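Local coordinates for uncharacterized protein (Mannheimia succiniciproducens, PDB 3KG4) that cleaves precursor CRISPR RNA as the metal-independent Cas5d endoribonuclease, a step in producing the guide RNAs of CRISPR adaptive immunity, at residues A[8-13]-A[162-168]; A[59-63]-A[174-179]; A[12-18]-A[110-116]. All blocks are in the same frame, centred on the assembly; numbering follows the deposited sequence.

Contact 1. Residues A[8-13]-A[162-168]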
loop_
_atom_site.group_PDB
_atom_site.type_symbol
_atom_site.label_atom_id
_atom_site.label_comp_id
_atom_site.label_asym_id
_atom_site.label_seq_id
_atom_site.Cartn_x
_atom_site.Cartn_y
_atom_site.Cartn_z
ATOM N N ARG A 8 8.030 -2.260 7.360
ATOM C CA ARG A 8 8.243 -2.211 5.929
ATOM C C ARG A 8 7.873 -3.562 5.325
ATOM O O ARG A 8 8.359 -4.639 5.765
ATOM C CB ARG A 8 9.701 -1.896 5.598
ATOM C CG ARG A 8 10.105 -0.485 5.934
ATOM C CD ARG A 8 11.588 -0.319 5.800
ATOM N NE ARG A 8 11.966 1.081 5.827
ATOM C CZ ARG A 8 13.223 1.511 5.804
ATOM N NH1 ARG A 8 14.241 0.643 5.776
ATOM N NH2 ARG A 8 13.461 2.812 5.804
ATOM N N LEU A 9 7.009 -3.501 4.321
ATOM C CA LEU A 9 6.510 -4.679 3.620
ATOM C C LEU A 9 6.789 -4.512 2.129
ATOM O O LEU A 9 6.369 -3.535 1.489
ATOM C CB LEU A 9 4.999 -4.896 3.891
ATOM C CG LEU A 9 4.389 -6.213 3.370
ATOM C CD1 LEU A 9 4.826 -7.433 4.235
ATOM C CD2 LEU A 9 2.852 -6.110 3.278
ATOM N N HIS A 10 7.520 -5.466 1.585
ATOM C CA HIS A 10 7.761 -5.586 0.163
ATOM C C HIS A 10 6.573 -6.305 -0.460
ATOM O O HIS A 10 6.145 -7.374 0.028
ATOM C CB HIS A 10 9.063 -6.375 -0.057
ATOM C CG HIS A 10 9.482 -6.488 -1.496
ATOM N ND1 HIS A 10 10.240 -7.533 -1.964
ATOM C CD2 HIS A 10 9.212 -5.707 -2.573
ATOM C CE1 HIS A 10 10.464 -7.371 -3.259
ATOM N NE2 HIS A 10 9.862 -6.259 -3.651
ATOM N N ILE A 11 5.956 -5.693 -1.467
ATOM C CA ILE A 11 4.829 -6.317 -2.179
ATOM C C ILE A 11 5.063 -6.280 -3.673
ATOM O O ILE A 11 5.680 -5.352 -4.184
ATOM C CB ILE A 11 3.456 -5.658 -1.800
ATOM C CG1 ILE A 11 3.406 -4.174 -2.237
ATOM C CG2 ILE A 11 3.203 -5.832 -0.310
ATOM C CD1 ILE A 11 2.032 -3.458 -1.990
ATOM N N TRP A 12 4.596 -7.310 -4.378
ATOM C CA TRP A 12 4.691 -7.326 -5.810
ATOM C C TRP A 12 3.588 -8.175 -6.443
ATOM O O TRP A 12 2.887 -8.937 -5.763
ATOM C CB TRP A 12 6.062 -7.830 -6.235
ATOM C CG TRP A 12 6.316 -9.229 -5.798
ATOM C CD1 TRP A 12 6.122 -10.351 -6.543
ATOM C CD2 TRP A 12 6.800 -9.680 -4.510
ATOM N NE1 TRP A 12 6.453 -11.484 -5.803
ATOM C CE2 TRP A 12 6.874 -11.100 -4.561
ATOM C CE3 TRP A 12 7.159 -9.036 -3.325
ATOM C CZ2 TRP A 12 7.314 -11.881 -3.475
ATOM C CZ3 TRP A 12 7.610 -9.820 -2.237
ATOM C CH2 TRP A 12 7.683 -11.229 -2.332
ATOM N N GLY A 13 3.460 -8.046 -7.750
ATOM C CA GLY A 13 2.408 -8.749 -8.495
ATOM C C GLY A 13 2.568 -8.526 -9.971
ATOM O O GLY A 13 3.118 -7.525 -10.391
ATOM N N PRO A 162 -3.722 -11.065 -6.837
ATOM C CA PRO A 162 -3.135 -11.179 -5.515
ATOM C C PRO A 162 -1.816 -10.397 -5.362
ATOM O O PRO A 162 -1.040 -10.230 -6.326
ATOM C CB PRO A 162 -2.941 -12.700 -5.324
ATOM C CG PRO A 162 -2.971 -13.307 -6.644
ATOM C CD PRO A 162 -3.445 -12.253 -7.669
ATOM N N ALA A 163 -1.597 -9.924 -4.141
ATOM C CA ALA A 163 -0.373 -9.261 -3.742
ATOM C C ALA A 163 0.480 -10.293 -3.001
ATOM O O ALA A 163 0.067 -10.843 -1.977
ATOM C CB ALA A 163 -0.694 -8.097 -2.835
ATOM N N HIS A 164 1.622 -10.607 -3.579
ATOM C CA HIS A 164 2.666 -11.347 -2.898
ATOM C C HIS A 164 3.459 -10.389 -2.041
ATOM O O HIS A 164 3.584 -9.203 -2.383
ATOM C CB HIS A 164 3.564 -11.986 -3.904
ATOM C CG HIS A 164 2.837 -12.903 -4.828
ATOM N ND1 HIS A 164 2.946 -12.821 -6.201
ATOM C CD2 HIS A 164 1.940 -13.886 -4.577
ATOM C CE1 HIS A 164 2.169 -13.740 -6.753
ATOM N NE2 HIS A 164 1.545 -14.396 -5.790
ATOM N N PHE A 165 4.014 -10.897 -0.941
ATOM C CA PHE A 165 4.634 -10.035 0.039
ATOM C C PHE A 165 5.746 -10.693 0.830
ATOM O O PHE A 165 5.781 -11.930 0.971
ATOM C CB PHE A 165 3.585 -9.463 0.990
ATOM C CG PHE A 165 2.861 -10.499 1.833
ATOM C CD1 PHE A 165 3.460 -11.056 2.964
ATOM C CD2 PHE A 165 1.567 -10.903 1.507
ATOM C CE1 PHE A 165 2.775 -11.999 3.744
ATOM C CE2 PHE A 165 0.885 -11.855 2.271
ATOM C CZ PHE A 165 1.488 -12.392 3.400
ATOM N N ALA A 166 6.625 -9.846 1.373
ATOM C CA ALA A 166 7.757 -10.290 2.195
ATOM C C ALA A 166 8.080 -9.142 3.158
ATOM O O ALA A 166 8.123 -7.955 2.745
ATOM C CB ALA A 166 8.940 -10.635 1.309
ATOM N N LEU A 167 8.205 -9.457 4.443
ATOM C CA LEU A 167 8.591 -8.444 5.404
ATOM C C LEU A 167 9.987 -7.949 5.045
ATOM O O LEU A 167 10.826 -8.706 4.550
ATOM C CB LEU A 167 8.550 -8.974 6.833
ATOM C CG LEU A 167 8.737 -7.937 7.943
ATOM C CD1 LEU A 167 7.465 -7.102 8.184
ATOM C CD2 LEU A 167 9.162 -8.611 9.248
ATOM N N ILE A 168 10.219 -6.662 5.238
ATOM C CA ILE A 168 11.570 -6.133 5.167
ATOM C C ILE A 168 11.857 -5.832 6.635
ATOM O O ILE A 168 11.437 -4.812 7.149
ATOM C CB ILE A 168 11.667 -4.865 4.302
ATOM C CG1 ILE A 168 11.307 -5.159 2.843
ATOM C CG2 ILE A 168 13.077 -4.192 4.429
ATOM C CD1 ILE A 168 12.489 -5.272 1.921
HETATM O O HOH W 1 9.435 -4.368 8.845
#

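Contact 2. Residues A[59-63]-A[174-179]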
loop_
_atom_site.group_PDB
_atom_site.type_symbol
_atom_site.label_atom_id
_atom_site.label_comp_id
_atom_site.label_asym_id
_atom_site.label_seq_id
_atom_site.Cartn_x
_atom_site.Cartn_y
_atom_site.Cartn_z
ATOM N N TYR A 59 7.310 3.270 -1.581
ATOM C CA TYR A 59 8.412 3.174 -2.523
ATOM C C TYR A 59 7.961 2.457 -3.771
ATOM O O TYR A 59 7.478 1.328 -3.695
ATOM C CB TYR A 59 9.559 2.378 -1.928
ATOM C CG TYR A 59 10.160 2.946 -0.683
ATOM C CD1 TYR A 59 11.359 3.661 -0.715
ATOM C CD2 TYR A 59 9.529 2.781 0.545
ATOM C CE1 TYR A 59 11.925 4.150 0.486
ATOM C CE2 TYR A 59 10.059 3.284 1.708
ATOM C CZ TYR A 59 11.268 3.939 1.688
ATOM O OH TYR A 59 11.759 4.392 2.902
ATOM N N VAL A 60 8.155 3.087 -4.921
ATOM C CA VAL A 60 7.746 2.542 -6.201
ATOM C C VAL A 60 8.966 2.023 -6.918
ATOM O O VAL A 60 9.839 2.812 -7.298
ATOM C CB VAL A 60 7.091 3.600 -7.107
ATOM C CG1 VAL A 60 6.695 2.972 -8.420
ATOM C CG2 VAL A 60 5.903 4.187 -6.429
ATOM N N LEU A 61 8.993 0.709 -7.150
ATOM C CA LEU A 61 10.216 -0.010 -7.554
ATOM C C LEU A 61 10.322 -0.288 -9.043
ATOM O O LEU A 61 11.423 -0.453 -9.566
ATOM C CB LEU A 61 10.305 -1.345 -6.794
ATOM C CG LEU A 61 10.274 -1.230 -5.277
ATOM C CD1 LEU A 61 10.394 -2.610 -4.636
ATOM C CD2 LEU A 61 11.401 -0.302 -4.829
ATOM N N LYS A 62 9.191 -0.356 -9.740
ATOM C CA LYS A 62 9.201 -0.787 -11.105
ATOM C C LYS A 62 8.526 0.240 -12.020
ATOM O O LYS A 62 7.658 0.972 -11.583
ATOM C CB LYS A 62 8.529 -2.149 -11.216
ATOM C CG LYS A 62 9.403 -3.297 -10.716
ATOM C CD LYS A 62 8.732 -4.621 -10.967
ATOM C CE LYS A 62 9.720 -5.729 -11.279
ATOM N NZ LYS A 62 9.051 -7.076 -11.266
ATOM N N PRO A 63 8.975 0.321 -13.279
ATOM C CA PRO A 63 8.416 1.293 -14.203
ATOM C C PRO A 63 6.899 1.146 -14.323
ATOM O O PRO A 63 6.380 0.049 -14.274
ATOM C CB PRO A 63 9.107 0.966 -15.541
ATOM C CG PRO A 63 10.252 0.088 -15.181
ATOM C CD PRO A 63 9.858 -0.636 -13.961
ATOM N N LEU A 174 16.393 -2.313 1.510
ATOM C CA LEU A 174 15.266 -2.001 0.625
ATOM C C LEU A 174 15.641 -2.543 -0.744
ATOM O O LEU A 174 16.800 -2.413 -1.159
ATOM C CB LEU A 174 14.984 -0.488 0.532
ATOM C CG LEU A 174 14.392 0.258 1.748
ATOM C CD1 LEU A 174 14.769 1.757 1.694
ATOM C CD2 LEU A 174 12.874 0.102 1.846
ATOM N N PRO A 175 14.675 -3.160 -1.461
ATOM C CA PRO A 175 14.953 -3.453 -2.877
ATOM C C PRO A 175 15.393 -2.204 -3.611
ATOM O O PRO A 175 14.968 -1.106 -3.265
ATOM C CB PRO A 175 13.596 -3.911 -3.418
ATOM C CG PRO A 175 12.769 -4.265 -2.207
ATOM C CD PRO A 175 13.284 -3.452 -1.078
ATOM N N LEU A 176 16.231 -2.360 -4.627
ATOM C CA LEU A 176 16.655 -1.216 -5.440
ATOM C C LEU A 176 15.489 -0.867 -6.366
ATOM O O LEU A 176 14.704 -1.745 -6.714
ATOM C CB LEU A 176 17.937 -1.531 -6.232
ATOM C CG LEU A 176 18.058 -2.923 -6.865
ATOM C CD1 LEU A 176 19.187 -2.946 -7.918
ATOM C CD2 LEU A 176 18.292 -4.042 -5.815
ATOM N N SER A 177 15.335 0.412 -6.685
ATOM C CA SER A 177 14.344 0.846 -7.659
ATOM C C SER A 177 14.866 0.367 -9.004
ATOM O O SER A 177 16.085 0.363 -9.230
ATOM C CB SER A 177 14.185 2.380 -7.689
ATOM O OG SER A 177 12.867 2.832 -7.302
ATOM N N GLN A 178 13.960 0.008 -9.907
ATOM C CA GLN A 178 14.329 -0.173 -11.299
ATOM C C GLN A 178 13.703 0.956 -12.111
ATOM O O GLN A 178 13.380 0.784 -13.270
ATOM C CB GLN A 178 13.847 -1.539 -11.774
ATOM C CG GLN A 178 14.501 -2.716 -11.051
ATOM C CD GLN A 178 14.029 -4.042 -11.604
ATOM O OE1 GLN A 178 12.997 -4.565 -11.187
ATOM N NE2 GLN A 178 14.783 -4.594 -12.553
ATOM N N LEU A 179 13.529 2.120 -11.488
ATOM C CA LEU A 179 12.873 3.247 -12.140
ATOM C C LEU A 179 13.830 3.997 -13.062
ATOM O O LEU A 179 14.995 4.146 -12.704
ATOM C CB LEU A 179 12.357 4.229 -11.098
ATOM C CG LEU A 179 11.072 3.851 -10.372
ATOM C CD1 LEU A 179 10.604 5.021 -9.498
ATOM C CD2 LEU A 179 9.998 3.394 -11.334
#

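Contact 3. Residues A[12-18]-A[110-116]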
loop_
_atom_site.group_PDB
_atom_site.type_symbol
_atom_site.label_atom_id
_atom_site.label_comp_id
_atom_site.label_asym_id
_atom_site.label_seq_id
_atom_site.Cartn_x
_atom_site.Cartn_y
_atom_site.Cartn_z
ATOM N N TRP A 12 4.596 -7.310 -4.378
ATOM C CA TRP A 12 4.691 -7.326 -5.810
ATOM C C TRP A 12 3.588 -8.175 -6.443
ATOM O O TRP A 12 2.887 -8.937 -5.763
ATOM C CB TRP A 12 6.062 -7.830 -6.235
ATOM C CG TRP A 12 6.316 -9.229 -5.798
ATOM C CD1 TRP A 12 6.122 -10.351 -6.543
ATOM C CD2 TRP A 12 6.800 -9.680 -4.510
ATOM N NE1 TRP A 12 6.453 -11.484 -5.803
ATOM C CE2 TRP A 12 6.874 -11.100 -4.561
ATOM C CE3 TRP A 12 7.159 -9.036 -3.325
ATOM C CZ2 TRP A 12 7.314 -11.881 -3.475
ATOM C CZ3 TRP A 12 7.610 -9.820 -2.237
ATOM C CH2 TRP A 12 7.683 -11.229 -2.332
ATOM N N GLY A 13 3.460 -8.046 -7.750
ATOM C CA GLY A 13 2.408 -8.749 -8.495
ATOM C C GLY A 13 2.568 -8.526 -9.971
ATOM O O GLY A 13 3.118 -7.525 -10.391
ATOM N N ASP A 14 2.085 -9.466 -10.778
ATOM C CA ASP A 14 2.175 -9.322 -12.224
ATOM C C ASP A 14 1.206 -8.254 -12.714
ATOM O O ASP A 14 1.458 -7.640 -13.729
ATOM C CB ASP A 14 1.852 -10.646 -12.928
ATOM C CG ASP A 14 2.958 -11.709 -12.753
ATOM O OD1 ASP A 14 4.050 -11.389 -12.231
ATOM O OD2 ASP A 14 2.697 -12.873 -13.141
ATOM N N TYR A 15 0.089 -8.098 -12.014
ATOM C CA TYR A 15 -0.957 -7.094 -12.298
ATOM C C TYR A 15 -1.496 -6.379 -11.055
ATOM O O TYR A 15 -1.488 -6.930 -9.926
ATOM C CB TYR A 15 -2.135 -7.755 -13.005
ATOM C CG TYR A 15 -1.782 -8.397 -14.303
ATOM C CD1 TYR A 15 -1.560 -7.624 -15.447
ATOM C CD2 TYR A 15 -1.627 -9.787 -14.398
ATOM C CE1 TYR A 15 -1.236 -8.215 -16.651
ATOM C CE2 TYR A 15 -1.297 -10.384 -15.599
ATOM C CZ TYR A 15 -1.112 -9.599 -16.719
ATOM O OH TYR A 15 -0.791 -10.188 -17.909
ATOM N N ALA A 16 -1.974 -5.146 -11.248
ATOM C CA ALA A 16 -2.620 -4.378 -10.177
ATOM C C ALA A 16 -3.656 -3.446 -10.774
ATOM O O ALA A 16 -3.494 -2.958 -11.871
ATOM C CB ALA A 16 -1.599 -3.541 -9.372
ATOM N N CYS A 17 -4.690 -3.167 -10.022
ATOM C CA CYS A 17 -5.673 -2.212 -10.446
ATOM C C CYS A 17 -6.204 -1.437 -9.248
ATOM O O CYS A 17 -7.037 -1.929 -8.481
ATOM C CB CYS A 17 -6.830 -2.883 -11.219
ATOM S SG CYS A 17 -7.861 -1.611 -11.966
ATOM N N PHE A 18 -5.664 -0.229 -9.074
ATOM C CA PHE A 18 -6.102 0.679 -8.048
ATOM C C PHE A 18 -7.024 1.685 -8.706
ATOM O O PHE A 18 -6.604 2.714 -9.265
ATOM C CB PHE A 18 -4.899 1.352 -7.399
ATOM C CG PHE A 18 -3.861 0.391 -6.987
ATOM C CD1 PHE A 18 -4.073 -0.463 -5.899
ATOM C CD2 PHE A 18 -2.692 0.257 -7.721
ATOM C CE1 PHE A 18 -3.068 -1.413 -5.533
ATOM C CE2 PHE A 18 -1.720 -0.661 -7.361
ATOM C CZ PHE A 18 -1.904 -1.493 -6.273
ATOM N N VAL A 110 -5.025 -1.860 -16.503
ATOM C CA VAL A 110 -4.399 -2.222 -15.248
ATOM C C VAL A 110 -2.886 -2.049 -15.337
ATOM O O VAL A 110 -2.305 -1.987 -16.444
ATOM C CB VAL A 110 -4.742 -3.675 -14.889
ATOM C CG1 VAL A 110 -6.294 -3.877 -14.913
ATOM C CG2 VAL A 110 -4.030 -4.653 -15.812
ATOM N N LEU A 111 -2.269 -1.905 -14.176
ATOM C CA LEU A 111 -0.820 -1.888 -14.101
ATOM C C LEU A 111 -0.304 -3.261 -14.345
ATOM O O LEU A 111 -0.935 -4.266 -13.962
ATOM C CB LEU A 111 -0.362 -1.386 -12.732
ATOM C CG LEU A 111 -0.612 0.099 -12.464
ATOM C CD1 LEU A 111 -0.520 0.373 -10.952
ATOM C CD2 LEU A 111 0.366 1.032 -13.259
ATOM N N LYS A 112 0.865 -3.323 -14.953
ATOM C CA LYS A 112 1.557 -4.570 -15.156
ATOM C C LYS A 112 2.909 -4.559 -14.437
ATOM O O LYS A 112 3.639 -3.573 -14.507
ATOM C CB LYS A 112 1.745 -4.789 -16.660
ATOM C CG LYS A 112 2.433 -6.042 -17.034
ATOM C CD LYS A 112 2.559 -6.150 -18.558
ATOM C CE LYS A 112 2.980 -7.554 -18.953
ATOM N NZ LYS A 112 1.799 -8.466 -18.868
ATOM N N ASP A 113 3.226 -5.676 -13.779
ATOM C CA ASP A 113 4.550 -5.950 -13.191
ATOM C C ASP A 113 4.966 -4.890 -12.174
ATOM O O ASP A 113 5.876 -4.090 -12.403
ATOM C CB ASP A 113 5.623 -6.103 -14.264
ATOM C CG ASP A 113 5.410 -7.333 -15.140
ATOM O OD1 ASP A 113 5.000 -8.420 -14.629
ATOM O OD2 ASP A 113 5.694 -7.206 -16.351
ATOM N N VAL A 114 4.272 -4.880 -11.054
ATOM C CA VAL A 114 4.462 -3.860 -10.063
ATOM C C VAL A 114 5.223 -4.444 -8.877
ATOM O O VAL A 114 5.138 -5.649 -8.609
ATOM C CB VAL A 114 3.109 -3.318 -9.503
ATOM C CG1 VAL A 114 2.274 -2.691 -10.587
ATOM C CG2 VAL A 114 2.305 -4.418 -8.806
ATOM N N ALA A 115 5.884 -3.556 -8.152
ATOM C CA ALA A 115 6.444 -3.857 -6.846
ATOM C C ALA A 115 6.631 -2.591 -6.053
ATOM O O ALA A 115 7.110 -1.562 -6.573
ATOM C CB ALA A 115 7.772 -4.587 -7.003
ATOM N N TYR A 116 6.294 -2.677 -4.777
ATOM C CA TYR A 116 6.406 -1.552 -3.884
ATOM C C TYR A 116 7.028 -1.956 -2.554
ATOM O O TYR A 116 7.015 -3.131 -2.196
ATOM C CB TYR A 116 5.045 -0.929 -3.591
ATOM C CG TYR A 116 4.181 -0.703 -4.830
ATOM C CD1 TYR A 116 4.333 0.442 -5.616
ATOM C CD2 TYR A 116 3.227 -1.631 -5.219
ATOM C CE1 TYR A 116 3.581 0.622 -6.733
ATOM C CE2 TYR A 116 2.457 -1.428 -6.372
ATOM C CZ TYR A 116 2.627 -0.292 -7.098
ATOM O OH TYR A 116 1.894 -0.076 -8.252
#

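Contact 1. Residues A[8-13]-A[162-168]
Trp12 and His164 meet because their first torsions turn them to one another: Trp12 CG stands between its own backbone N and carbonyl carbon (chi1 62°), which swings the indole across the neighbouring strand, while His164 CG lies anti to its carbonyl carbon (chi1 -58°). His164 CB then rests over a face of the indole, a CH-pi contact 3.7 Å from the centroid of the Trp12 five-membered ring, while the imidazole itself meets the indole only obliquely, their planes 49° apart. Farther along the indole, Ala166 CB lies in its plane at the six-membered edge, 3.9 Å from Trp12 CZ3. On the opposite face of the sheet, Phe165 CB packs 3.9 Å from Ile11 CG2 and 4.0 Å from Leu9 CD1, so one methylene bridges two aliphatic side chains.

The backbones run antiparallel and are joined by five hydrogen bonds, paired at His10–Ala166 and Trp12–His164; the fifth, from Ile168 N to Arg8 O (2.8 Å), is the straightest of them. Beyond it, a water accepts from Arg8 N and donates to Ile168 O, so that water joins the two chains where Arg8 N and Ile168 O do not bond directly. Ile168 also sets its CG1 3.9 Å from His10 CB.

Strand 164-167 thus forms an edge of the antiparallel sheet, with strand 114-124 flanking 7-13 on its other side, where Glu119 forms a salt bridge with Arg8. Leu9, Ile11 and Phe165 face helix 35-45, and Leu167 packs against helix 135-146.

Contact 2. Residues A[59-63]-A[174-179]
Leu61 and Gln178 are joined through the backbone: Gln178 N donates to Leu61 O over 2.6 Å, a short, nearly straight bond (165° at the hydrogen) that approaches in the carbonyl plane. Around this link the contact is mostly apolar. Leu61 reaches along the loop with its CD1 methyl, which lies 3.7 Å from Pro175 CB and almost as near to CG of the same ring, so the isobutyl tip meets one side of the pyrrolidine. At one end, Leu174 crosses Tyr59 at about a right angle and places CD2 over the centre of the phenol ring, a CH-pi contact 4.2 Å from the Tyr59 centroid; its other methyl, CD1, sits toward the rim, 3.9 Å from Tyr59 CE1.

At the other end, Leu179 sets its two methyls against the carbonyl oxygens on either side of Leu61 in sequence, CD1 3.2 Å from Val60 O and CD2 3.4 Å from Lys62 O. Lys62 and Gln178 run side by side in the same direction, and the amide oxygen Gln178 OE1 comes 3.5 Å from Lys62 CE, touching the aliphatic part of the lysine. With Gln178 CG anti to its carbonyl carbon (chi1 -64°) and the chain extended beyond it, the amide is carried out alongside that lysine.

In the second shell, Glu119 accepts a hydrogen bond from Tyr59 OH and helps fix the ring beneath Leu174. The loop that follows strand 164-167 therefore lies over the end of strand 51-60, where the latter runs on into residues 61-63. Leu174 and Pro175 also touch Val117 of strand 114-124, and reach Arg8 and His10 of strand 7-13, while Tyr59 and Val60 pack against strand 214-216.

Contact 3. Residues A[12-18]-A[110-116]
Gly13 and Val114 form a hydrogen-bonded antiparallel pair, both bonds 3.0 Å between N and O, and Ala16 pairs likewise with Leu111 on the far side of a corner that one chain turns at Asp14 and the other at Asp113. Between the two pairs, Asp113 N donates to Asp14 O over 2.6 Å, coming in from well above the carbonyl plane; this bond joins the two bends directly. Asp113 has positive phi and psi (58°, 69°), a left-handed conformation that accompanies its turn.

Inside the bend, Ala16 CB lies 4.0 Å from Val114 CG2, bringing residues of the two arms together. Farther on, Phe18 crosses Leu111 at about a right angle and receives the methyl Leu111 CD1 at its ring edge, 3.9 Å from Phe18 CD2. Val110 divides its branches between two neighbours: CG1 packs on Cys17 CB, and CG2 approaches the Tyr15 ring obliquely. On the face that carries Tyr15 and Lys112, the lysine runs beside the ring in the same direction, its CG anti to the backbone N (chi1 -179°) and the chain bent only at its end. Lys112 NZ comes 3.3 Å from Tyr15 OH at a poor angle for bonding, its salt bridge being made to Glu67. The carboxylates of Asp14 and Asp113 come near each other, OD1 to OD1 3.9 Å, with their planes nearly perpendicular; Arg65 pairs with Asp113 OD2 and probably eases the repulsion.

On one side of the corner Trp12 CB touches Ala115 CB in the seven-stranded sheet; on the other, strands 15-16 and 107-112 belong to a second, mixed sheet. The antiparallel pairing thus continues through the corner from one sheet into the other, within the Cas5 fold of the RAMP superfamily.

All three contacts reach the same antiparallel sheet, with centres 11 to 13 Å apart, and draw on four strands that are neighbours in it. Strand 7-13 serves both contact 1 and contact 3, which share Trp12 and Gly13: it pairs with 164-167 on one side and 114-124 on the other, and strand 51-60 of contact 2 follows next. Along the chain, contact 3 lies wholly within the span bridged by contact 1, whereas the segments of contact 2 alternate with those of both others. His10 of contact 1 meets Pro175 and Leu61 of contact 2. Segments far apart in the Cas5 family region are thus joined on one sheet, with contact 3 carrying the pairing on into the second.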